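Local coordinates for PBP5 (Haemophilus influenzae, PDB 3A3J), which removes the terminal D-alanine from the peptide side chains of cell-wall precursors, as a serine D-alanyl-D-alanine carboxypeptidase of the penicillin-binding protein class, at residues 176-180 with 181-185; 70-73 with 74-77; 53-56 with 57-61. One frame throughout, in Å; residues are numbered along the deposited sequence.

Interaction 1 of 3, residues 176-180 with 181-185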
ATOM      1  N   ASP A 176      -7.867  13.488  14.727  1.00 27.24           N
ATOM      2  CA  ASP A 176      -8.403  12.988  16.026  1.00 28.37           C
ATOM      3  C   ASP A 176      -9.751  12.318  15.833  1.00 27.56           C
ATOM      4  O   ASP A 176     -10.314  12.377  14.746  1.00 27.34           O
ATOM      5  CB  ASP A 176      -8.499  14.116  17.080  1.00 28.09           C
ATOM      6  CG  ASP A 176      -9.297  15.297  16.588  1.00 30.06           C
ATOM      7  OD1 ASP A 176     -10.457  15.131  16.224  1.00 34.13           O
ATOM      8  OD2 ASP A 176      -8.746  16.422  16.503  1.00 41.27           O
ATOM      9  N   PHE A 177     -10.296  11.710  16.889  1.00 26.59           N
ATOM     10  CA  PHE A 177     -11.629  11.079  16.735  1.00 26.54           C
ATOM     11  C   PHE A 177     -12.246  11.114  18.107  1.00 26.18           C
ATOM     12  O   PHE A 177     -11.629  10.717  19.094  1.00 25.71           O
ATOM     13  CB  PHE A 177     -11.469   9.596  16.282  1.00 25.22           C
ATOM     14  CG  PHE A 177     -12.760   8.746  16.321  1.00 25.20           C
ATOM     15  CD1 PHE A 177     -13.910   9.162  15.686  1.00 25.65           C
ATOM     16  CD2 PHE A 177     -12.760   7.483  16.894  1.00 20.58           C
ATOM     17  CE1 PHE A 177     -15.043   8.365  15.695  1.00 24.53           C
ATOM     18  CE2 PHE A 177     -13.918   6.655  16.856  1.00 21.72           C
ATOM     19  CZ  PHE A 177     -15.014   7.086  16.229  1.00 21.38           C
ATOM     20  N   THR A 178     -13.487  11.512  18.157  1.00 25.73           N
ATOM     21  CA  THR A 178     -14.140  11.557  19.435  1.00 28.77           C
ATOM     22  C   THR A 178     -15.215  10.443  19.532  1.00 27.65           C
ATOM     23  O   THR A 178     -16.023  10.318  18.679  1.00 29.18           O
ATOM     24  CB  THR A 178     -14.740  12.986  19.605  1.00 28.42           C
ATOM     25  OG1 THR A 178     -13.654  13.918  19.639  1.00 30.52           O
ATOM     26  CG2 THR A 178     -15.589  13.126  20.891  1.00 30.33           C
ATOM     27  N   PHE A 179     -15.258   9.692  20.613  1.00 27.63           N
ATOM     28  CA  PHE A 179     -16.321   8.705  20.733  1.00 27.11           C
ATOM     29  C   PHE A 179     -16.555   8.438  22.194  1.00 27.80           C
ATOM     30  O   PHE A 179     -15.608   8.409  23.008  1.00 28.11           O
ATOM     31  CB  PHE A 179     -15.927   7.363  20.017  1.00 25.22           C
ATOM     32  CG  PHE A 179     -16.967   6.283  20.153  1.00 25.84           C
ATOM     33  CD1 PHE A 179     -18.061   6.258  19.328  1.00 26.17           C
ATOM     34  CD2 PHE A 179     -16.895   5.343  21.208  1.00 27.31           C
ATOM     35  CE1 PHE A 179     -19.099   5.281  19.505  1.00 25.44           C
ATOM     36  CE2 PHE A 179     -17.913   4.346  21.359  1.00 31.09           C
ATOM     37  CZ  PHE A 179     -19.010   4.344  20.498  1.00 27.58           C
ATOM     38  N   ASN A 180     -17.802   8.135  22.540  1.00 30.41           N
ATOM     39  CA  ASN A 180     -18.093   7.908  23.947  1.00 30.55           C
ATOM     40  C   ASN A 180     -17.464   9.017  24.787  1.00 31.30           C
ATOM     41  O   ASN A 180     -16.821   8.760  25.798  1.00 30.38           O
ATOM     42  CB  ASN A 180     -17.546   6.569  24.386  1.00 30.79           C
ATOM     43  CG  ASN A 180     -18.243   6.057  25.674  1.00 30.36           C
ATOM     44  OD1 ASN A 180     -19.280   6.586  26.039  1.00 30.51           O
ATOM     45  ND2 ASN A 180     -17.646   5.096  26.367  1.00 26.63           N
ATOM     46  N   LYS A 181     -17.602  10.260  24.326  1.00 33.62           N
ATOM     47  CA  LYS A 181     -17.013  11.425  25.050  1.00 36.29           C
ATOM     48  C   LYS A 181     -15.512  11.464  25.256  1.00 35.33           C
ATOM     49  O   LYS A 181     -15.082  12.317  25.982  1.00 36.19           O
ATOM     50  CB  LYS A 181     -17.604  11.573  26.476  1.00 36.76           C
ATOM     51  CG  LYS A 181     -19.116  11.648  26.515  1.00 40.43           C
ATOM     52  CD  LYS A 181     -19.703  11.517  27.937  1.00 44.86           C
ATOM     53  CE  LYS A 181     -21.009  12.288  27.939  1.00 47.56           C
ATOM     54  NZ  LYS A 181     -21.412  12.558  26.507  1.00 45.10           N
ATOM     55  N   ILE A 182     -14.731  10.540  24.688  1.00 34.55           N
ATOM     56  CA  ILE A 182     -13.302  10.572  24.762  1.00 31.69           C
ATOM     57  C   ILE A 182     -12.780  11.008  23.342  1.00 32.75           C
ATOM     58  O   ILE A 182     -13.236  10.506  22.305  1.00 31.84           O
ATOM     59  CB  ILE A 182     -12.769   9.196  25.082  1.00 32.31           C
ATOM     60  CG1 ILE A 182     -13.567   8.572  26.249  1.00 36.08           C
ATOM     61  CG2 ILE A 182     -11.261   9.221  25.320  1.00 28.13           C
ATOM     62  CD1 ILE A 182     -13.012   8.851  27.575  1.00 36.69           C
ATOM     63  N   LYS A 183     -11.889  12.010  23.338  1.00 31.86           N
ATOM     64  CA  LYS A 183     -11.275  12.531  22.160  1.00 31.60           C
ATOM     65  C   LYS A 183      -9.859  12.012  22.123  1.00 30.31           C
ATOM     66  O   LYS A 183      -9.119  12.179  23.076  1.00 29.04           O
ATOM     67  CB  LYS A 183     -11.260  14.047  22.233  1.00 33.47           C
ATOM     68  CG  LYS A 183     -10.903  14.655  20.897  1.00 37.59           C
ATOM     69  CD  LYS A 183     -10.616  16.120  21.001  1.00 37.19           C
ATOM     70  CE  LYS A 183     -11.146  16.746  19.763  1.00 40.48           C
ATOM     71  NZ  LYS A 183     -10.410  18.033  19.613  1.00 44.69           N
ATOM     72  N   GLN A 184      -9.463  11.305  21.067  1.00 27.77           N
ATOM     73  CA  GLN A 184      -8.065  10.913  21.042  1.00 26.92           C
ATOM     74  C   GLN A 184      -7.466  11.313  19.669  1.00 26.38           C
ATOM     75  O   GLN A 184      -8.181  11.440  18.640  1.00 27.56           O
ATOM     76  CB  GLN A 184      -7.901   9.399  21.326  1.00 27.24           C
ATOM     77  CG  GLN A 184      -8.726   8.833  22.535  1.00 26.31           C
ATOM     78  CD  GLN A 184      -8.605   7.286  22.599  1.00 28.17           C
ATOM     79  OE1 GLN A 184      -7.734   6.749  23.287  1.00 28.38           O
ATOM     80  NE2 GLN A 184      -9.402   6.589  21.805  1.00 28.76           N
ATOM     81  N   PRO A 185      -6.164  11.527  19.651  1.00 25.31           N
ATOM     82  CA  PRO A 185      -5.516  12.025  18.404  1.00 25.30           C
ATOM     83  C   PRO A 185      -5.052  10.859  17.497  1.00 24.45           C
ATOM     84  O   PRO A 185      -4.630   9.840  18.003  1.00 24.41           O
ATOM     85  CB  PRO A 185      -4.262  12.783  18.915  1.00 24.45           C
ATOM     86  CG  PRO A 185      -3.871  12.070  20.181  1.00 24.45           C
ATOM     87  CD  PRO A 185      -5.256  11.512  20.814  1.00 24.92           C
TER
HETATM   88  O   HOH W   1     -11.066   8.000  20.344  1.00 30.67           O
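Lys183 lies across two side chains of the neighbouring strand, Thr178 and Asp176. Its CG comes within 3.1 Å of Thr178 OG1, which sits beside the backbone N (chi1 -64°) and touches the methylenes of the lysine rather than its ammonium. Further out, Lys183 bends at chi3 and brings NZ to 3.9 Å from Asp176 OD2, a long salt bridge at the exposed surface. Asp176 CB also rests on the backbone, 3.1 Å from Gln184 O.

Beneath these side chains the two strands are tied by two pairs of backbone bonds. Phe177 and Gln184 exchange both N-H to O=C bonds; Phe177 N to Gln184 O is 2.8 Å. Phe179 and Ile182 form the second hydrogen-bonded pair, in which Ile182 N to Phe179 O is 2.9 Å. The whole is a tight two-residue beta hairpin, strands 176-179 and 182-185 closed by a type I' turn, with Asn180 and Lys181 at its corner, both at positive phi. Ile182 CG1 lies 3.3 Å from Asn180 O, against the turn.

The face carrying Phe177, Phe179, Ile182 and Gln184 is where the hairpin meets the rest of the domain. A water bridges it, donating to Phe177 O and accepting from Gln184 NE2 at 2.6 Å. That same NE2 bonds to Lys77 O, while both phenylalanines touch Asp90 of helix 88-98 and Met78. At the turn, Asn180 ND2 is held by Asp81 OD2 and Phe79 O. The side chain of Gln184 lies about 8 Å from that of Ser99, an active-site residue.

Interaction 2 of 3, residues 70-73 with 74-77; sequences RNFP and DSSK
Lys77 reaches back over the chain to Phe72, and the one hydrogen bond between 70-73 and 74-77 is theirs: Lys77 NZ to Phe72 O, 3.1 Å. The ammonium sits well above the plane of the carbonyl, 63° out of it, so it does not approach along a lone pair. Two features of the lysine chain take it there. CG stands between the backbone N and the carbonyl carbon (chi1 61°), and a bend at chi3 folds the end of the chain over the oxygen. NZ has a second acceptor in Gly69 O, so the ammonium ties together two carbonyls of the preceding chain.

Van der Waals contact surrounds this bond: Lys77 CD lies 3.2 Å from the same Phe72 O, so the methylenes as well as the ammonium cover the carbonyl. Ser75 OG comes to 3.7 Å from Phe72 CB. The Phe72 ring has Asn71 CB 4.1 Å above one face, offset toward the rim. Helix 101-112 receives both side chains, Ser75 OG through a hydrogen bond to Asn101 ND2 and Phe72 by touching Asn101, Asp102 and Val105.

In the backbone, Phe72 to Ser75 make a type I beta turn, with Pro73 and Asp74 at its two central positions. Pro73, at phi -64°, suits the first of these.

The turn belongs to the long loop between strands 60-62 and 85-87, beside the active site. Ser75 has its side chain about 7 Å from that of Lys39, the proton acceptor, and about 8 Å from that of Ser36, the nucleophile that forms the acyl-ester intermediate, while Ser76 OG bonds to the carbonyl oxygen of Ser99. A turn tied in this way to the start of helix 101-112 forms part of the surroundings of the SxxK catalytic site of a penicillin-binding protein.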
ATOM      1  N   ARG A  70     -13.126  -3.006  28.370  1.00 32.02           N
ATOM      2  CA  ARG A  70     -12.465  -3.596  29.521  1.00 32.74           C
ATOM      3  C   ARG A  70     -11.481  -4.696  29.187  1.00 33.40           C
ATOM      4  O   ARG A  70     -10.541  -4.895  29.939  1.00 34.13           O
ATOM      5  CB  ARG A  70     -13.415  -4.090  30.621  1.00 33.38           C
ATOM      6  CG  ARG A  70     -12.580  -4.566  31.796  1.00 35.10           C
ATOM      7  CD  ARG A  70     -13.358  -5.154  32.933  1.00 36.91           C
ATOM      8  NE  ARG A  70     -13.930  -6.458  32.581  1.00 37.25           N
ATOM      9  CZ  ARG A  70     -14.764  -7.109  33.385  1.00 37.34           C
ATOM     10  NH1 ARG A  70     -15.275  -8.262  33.004  1.00 38.40           N
ATOM     11  NH2 ARG A  70     -15.070  -6.601  34.590  1.00 23.72           N
ATOM     12  N   ASN A  71     -11.648  -5.436  28.093  1.00 34.09           N
ATOM     13  CA  ASN A  71     -10.613  -6.439  27.826  1.00 37.05           C
ATOM     14  C   ASN A  71      -9.338  -5.920  27.220  1.00 36.30           C
ATOM     15  O   ASN A  71      -8.558  -6.718  26.804  1.00 37.18           O
ATOM     16  CB  ASN A  71     -11.103  -7.485  26.822  1.00 38.98           C
ATOM     17  CG  ASN A  71     -12.481  -7.986  27.147  1.00 45.68           C
ATOM     18  OD1 ASN A  71     -12.826  -8.255  28.346  1.00 50.42           O
ATOM     19  ND2 ASN A  71     -13.322  -8.071  26.106  1.00 49.58           N
ATOM     20  N   PHE A  72      -9.157  -4.616  27.091  1.00 34.64           N
ATOM     21  CA  PHE A  72      -7.945  -4.099  26.488  1.00 35.01           C
ATOM     22  C   PHE A  72      -7.401  -3.052  27.433  1.00 36.58           C
ATOM     23  O   PHE A  72      -7.379  -1.840  27.120  1.00 36.58           O
ATOM     24  CB  PHE A  72      -8.306  -3.508  25.135  1.00 32.87           C
ATOM     25  CG  PHE A  72      -8.851  -4.536  24.197  1.00 35.51           C
ATOM     26  CD1 PHE A  72      -8.025  -5.463  23.641  1.00 33.80           C
ATOM     27  CD2 PHE A  72     -10.209  -4.633  23.949  1.00 39.79           C
ATOM     28  CE1 PHE A  72      -8.543  -6.464  22.742  1.00 39.02           C
ATOM     29  CE2 PHE A  72     -10.729  -5.649  23.088  1.00 41.63           C
ATOM     30  CZ  PHE A  72      -9.888  -6.541  22.488  1.00 37.14           C
ATOM     31  N   PRO A  73      -7.034  -3.501  28.636  1.00 37.21           N
ATOM     32  CA  PRO A  73      -6.736  -2.605  29.725  1.00 37.63           C
ATOM     33  C   PRO A  73      -5.499  -1.659  29.522  1.00 38.63           C
ATOM     34  O   PRO A  73      -5.572  -0.472  29.926  1.00 40.28           O
ATOM     35  CB  PRO A  73      -6.532  -3.570  30.919  1.00 36.98           C
ATOM     36  CG  PRO A  73      -6.152  -4.901  30.263  1.00 38.19           C
ATOM     37  CD  PRO A  73      -6.979  -4.931  29.026  1.00 37.33           C
ATOM     38  N   ASP A  74      -4.391  -2.186  28.995  1.00 36.80           N
ATOM     39  CA  ASP A  74      -3.137  -1.431  28.859  1.00 36.86           C
ATOM     40  C   ASP A  74      -2.857  -1.202  27.340  1.00 35.05           C
ATOM     41  O   ASP A  74      -1.735  -1.323  26.949  1.00 35.71           O
ATOM     42  CB  ASP A  74      -1.930  -2.219  29.504  1.00 36.57           C
ATOM     43  CG  ASP A  74      -0.484  -1.506  29.276  1.00 42.38           C
ATOM     44  OD1 ASP A  74      -0.342  -0.369  28.757  1.00 43.13           O
ATOM     45  OD2 ASP A  74       0.564  -2.096  29.615  1.00 46.07           O
ATOM     46  N   SER A  75      -3.850  -0.952  26.477  1.00 32.81           N
ATOM     47  CA  SER A  75      -3.512  -0.878  25.060  1.00 31.32           C
ATOM     48  C   SER A  75      -4.562  -0.013  24.425  1.00 32.01           C
ATOM     49  O   SER A  75      -5.544   0.354  25.082  1.00 33.20           O
ATOM     50  CB  SER A  75      -3.451  -2.283  24.417  1.00 30.96           C
ATOM     51  OG  SER A  75      -4.765  -2.845  24.287  1.00 29.82           O
ATOM     52  N   SER A  76      -4.379   0.328  23.163  1.00 31.55           N
ATOM     53  CA  SER A  76      -5.195   1.356  22.585  1.00 31.73           C
ATOM     54  C   SER A  76      -6.611   0.922  22.293  1.00 30.22           C
ATOM     55  O   SER A  76      -6.908  -0.230  21.952  1.00 29.96           O
ATOM     56  CB  SER A  76      -4.517   1.970  21.339  1.00 32.25           C
ATOM     57  OG  SER A  76      -4.456   1.030  20.271  1.00 37.04           O
ATOM     58  N   LYS A  77      -7.517   1.875  22.390  1.00 30.32           N
ATOM     59  CA  LYS A  77      -8.879   1.490  22.412  1.00 29.75           C
ATOM     60  C   LYS A  77      -9.740   2.669  22.116  1.00 29.23           C
ATOM     61  O   LYS A  77      -9.342   3.847  22.350  1.00 30.04           O
ATOM     62  CB  LYS A  77      -9.207   0.861  23.802  1.00 30.38           C
ATOM     63  CG  LYS A  77      -9.020   1.790  24.970  1.00 31.45           C
ATOM     64  CD  LYS A  77      -8.675   1.021  26.286  1.00 37.81           C
ATOM     65  CE  LYS A  77      -9.965   0.422  26.781  1.00 40.09           C
ATOM     66  NZ  LYS A  77      -9.749  -0.092  28.140  1.00 46.19           N
TER

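Interaction 3 of 3, residues 53-56 with 57-61; sequences GKIH and NTDMV
Asp59 turns its carboxylate back onto His56 because CG stands beside its own backbone N (chi1 -58°), while the His56 ring, also placed beside the backbone N (chi1 -74°), leads away from the contact. The carboxylate thus meets the main chain of His56. Asp59 OD2 takes the N-H of His56 at 2.9 Å in an almost straight bond (173° at the hydrogen), met from above the carboxylate plane. In return Asp59 N donates to His56 O at 3.0 Å, closing a type I turn from His56 to Asp59 with Asn57 and Thr58 at its centre.

Around this pair, Asp59 OD1 lies 3.5 Å from His56 CB and OD2 the same distance from Ile55 CB. Thr58 OG1 approaches His56 CB at 3.7 Å. The turn leads from the loop after helix 38-51 into strand 60-62, with Ile55 directed onto both that helix and helix 101-112.

OD2 has a second donor, His110 NE2 of helix 101-112. Two N-H groups therefore grip one carboxylate oxygen, which probably helps Asp59 keep its negative charge and links this surface turn to the helix behind it.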
ATOM      1  N   GLY A  53     -20.424  -4.200  -0.669  1.00 36.40           N
ATOM      2  CA  GLY A  53     -21.815  -4.200  -0.152  1.00 37.26           C
ATOM      3  C   GLY A  53     -22.162  -5.301   0.866  1.00 38.04           C
ATOM      4  O   GLY A  53     -23.318  -5.469   1.242  1.00 39.86           O
ATOM      5  N   LYS A  54     -21.171  -6.030   1.352  1.00 36.58           N
ATOM      6  CA  LYS A  54     -21.403  -7.106   2.295  1.00 35.17           C
ATOM      7  C   LYS A  54     -21.607  -6.579   3.715  1.00 35.54           C
ATOM      8  O   LYS A  54     -22.072  -7.309   4.591  1.00 33.40           O
ATOM      9  CB  LYS A  54     -20.232  -8.076   2.263  1.00 34.61           C
ATOM     10  CG  LYS A  54     -20.053  -8.673   0.876  1.00 35.30           C
ATOM     11  CD  LYS A  54     -18.766  -9.579   0.739  1.00 35.14           C
ATOM     12  CE  LYS A  54     -18.800 -10.189  -0.653  1.00 40.41           C
ATOM     13  NZ  LYS A  54     -17.565 -10.754  -1.139  1.00 43.94           N
ATOM     14  N   ILE A  55     -21.250  -5.317   3.963  1.00 33.76           N
ATOM     15  CA  ILE A  55     -21.604  -4.713   5.217  1.00 32.40           C
ATOM     16  C   ILE A  55     -21.803  -3.278   4.790  1.00 33.78           C
ATOM     17  O   ILE A  55     -21.429  -2.908   3.660  1.00 33.32           O
ATOM     18  CB  ILE A  55     -20.501  -4.838   6.337  1.00 32.27           C
ATOM     19  CG1 ILE A  55     -19.221  -4.048   5.961  1.00 29.88           C
ATOM     20  CG2 ILE A  55     -20.184  -6.307   6.706  1.00 29.48           C
ATOM     21  CD1 ILE A  55     -18.077  -4.058   7.043  1.00 26.08           C
ATOM     22  N   HIS A  56     -22.416  -2.494   5.667  1.00 33.96           N
ATOM     23  CA  HIS A  56     -22.709  -1.091   5.406  1.00 34.63           C
ATOM     24  C   HIS A  56     -22.205  -0.272   6.551  1.00 34.74           C
ATOM     25  O   HIS A  56     -22.122  -0.774   7.653  1.00 34.10           O
ATOM     26  CB  HIS A  56     -24.189  -0.895   5.169  1.00 34.11           C
ATOM     27  CG  HIS A  56     -24.609  -1.394   3.826  1.00 36.75           C
ATOM     28  ND1 HIS A  56     -24.846  -2.735   3.572  1.00 39.34           N
ATOM     29  CD2 HIS A  56     -24.751  -0.751   2.641  1.00 36.75           C
ATOM     30  CE1 HIS A  56     -25.113  -2.900   2.289  1.00 37.62           C
ATOM     31  NE2 HIS A  56     -25.070  -1.711   1.704  1.00 39.53           N
ATOM     32  N   ASN A  57     -21.767   0.961   6.283  1.00 36.18           N
ATOM     33  CA  ASN A  57     -21.323   1.814   7.379  1.00 36.46           C
ATOM     34  C   ASN A  57     -22.405   2.013   8.442  1.00 37.07           C
ATOM     35  O   ASN A  57     -22.120   2.304   9.593  1.00 38.03           O
ATOM     36  CB  ASN A  57     -20.939   3.200   6.847  1.00 35.87           C
ATOM     37  CG  ASN A  57     -19.559   3.234   6.320  1.00 35.97           C
ATOM     38  OD1 ASN A  57     -19.298   3.804   5.269  1.00 42.15           O
ATOM     39  ND2 ASN A  57     -18.659   2.621   7.022  1.00 34.36           N
ATOM     40  N   THR A  58     -23.653   1.958   8.032  1.00 37.74           N
ATOM     41  CA  THR A  58     -24.747   2.131   8.974  1.00 38.37           C
ATOM     42  C   THR A  58     -25.058   0.851   9.765  1.00 38.28           C
ATOM     43  O   THR A  58     -25.881   0.881  10.684  1.00 38.71           O
ATOM     44  CB  THR A  58     -25.968   2.523   8.242  1.00 38.89           C
ATOM     45  OG1 THR A  58     -26.018   1.706   7.054  1.00 40.63           O
ATOM     46  CG2 THR A  58     -25.843   4.002   7.845  1.00 37.98           C
ATOM     47  N   ASP A  59     -24.384  -0.262   9.499  1.00 35.83           N
ATOM     48  CA  ASP A  59     -24.650  -1.379  10.398  1.00 35.05           C
ATOM     49  C   ASP A  59     -24.409  -0.986  11.867  1.00 33.90           C
ATOM     50  O   ASP A  59     -23.398  -0.422  12.192  1.00 34.17           O
ATOM     51  CB  ASP A  59     -23.839  -2.596  10.020  1.00 32.19           C
ATOM     52  CG  ASP A  59     -24.114  -3.033   8.615  1.00 32.15           C
ATOM     53  OD1 ASP A  59     -25.162  -2.651   8.055  1.00 31.68           O
ATOM     54  OD2 ASP A  59     -23.301  -3.774   8.068  1.00 27.01           O
ATOM     55  N   MET A  60     -25.356  -1.309  12.738  1.00 33.90           N
ATOM     56  CA  MET A  60     -25.222  -1.087  14.190  1.00 33.21           C
ATOM     57  C   MET A  60     -24.752  -2.401  14.728  1.00 32.63           C
ATOM     58  O   MET A  60     -25.401  -3.432  14.481  1.00 33.38           O
ATOM     59  CB  MET A  60     -26.558  -0.685  14.798  1.00 32.16           C
ATOM     60  CG  MET A  60     -27.052   0.668  14.318  1.00 33.43           C
ATOM     61  SD  MET A  60     -25.712   1.957  14.479  1.00 35.00           S
ATOM     62  CE  MET A  60     -25.688   2.277  16.250  1.00 28.86           C
ATOM     63  N   VAL A  61     -23.611  -2.398  15.399  1.00 30.77           N
ATOM     64  CA  VAL A  61     -23.018  -3.609  15.901  1.00 29.86           C
ATOM     65  C   VAL A  61     -23.152  -3.614  17.430  1.00 30.69           C
ATOM     66  O   VAL A  61     -22.833  -2.604  18.086  1.00 29.28           O
ATOM     67  CB  VAL A  61     -21.529  -3.640  15.555  1.00 28.72           C
ATOM     68  CG1 VAL A  61     -20.776  -4.873  16.157  1.00 28.52           C
ATOM     69  CG2 VAL A  61     -21.377  -3.663  14.057  1.00 29.47           C
TER

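Overall arrangement
All three are surface contacts, and all lie in the carboxypeptidase part of the chain; Ile55 of interaction 3 is the one buried residue among those that touch. Interactions 1 and 2 meet directly through Gln184 and Lys77, with their centres 15 Å apart, and both lie close to active-site residues. Interaction 3 stands away from them, about 8 Å from interaction 1 and about 12 Å from interaction 2 between nearest atoms. Helix 88-98 borders interactions 1 and 3, and helix 101-112 borders 2 and 3. Their chemistry differs: paired strands hold the hairpin, a lysine ammonium gathers carbonyls in 70-77, and a carboxylate gathers N-H groups in 53-61.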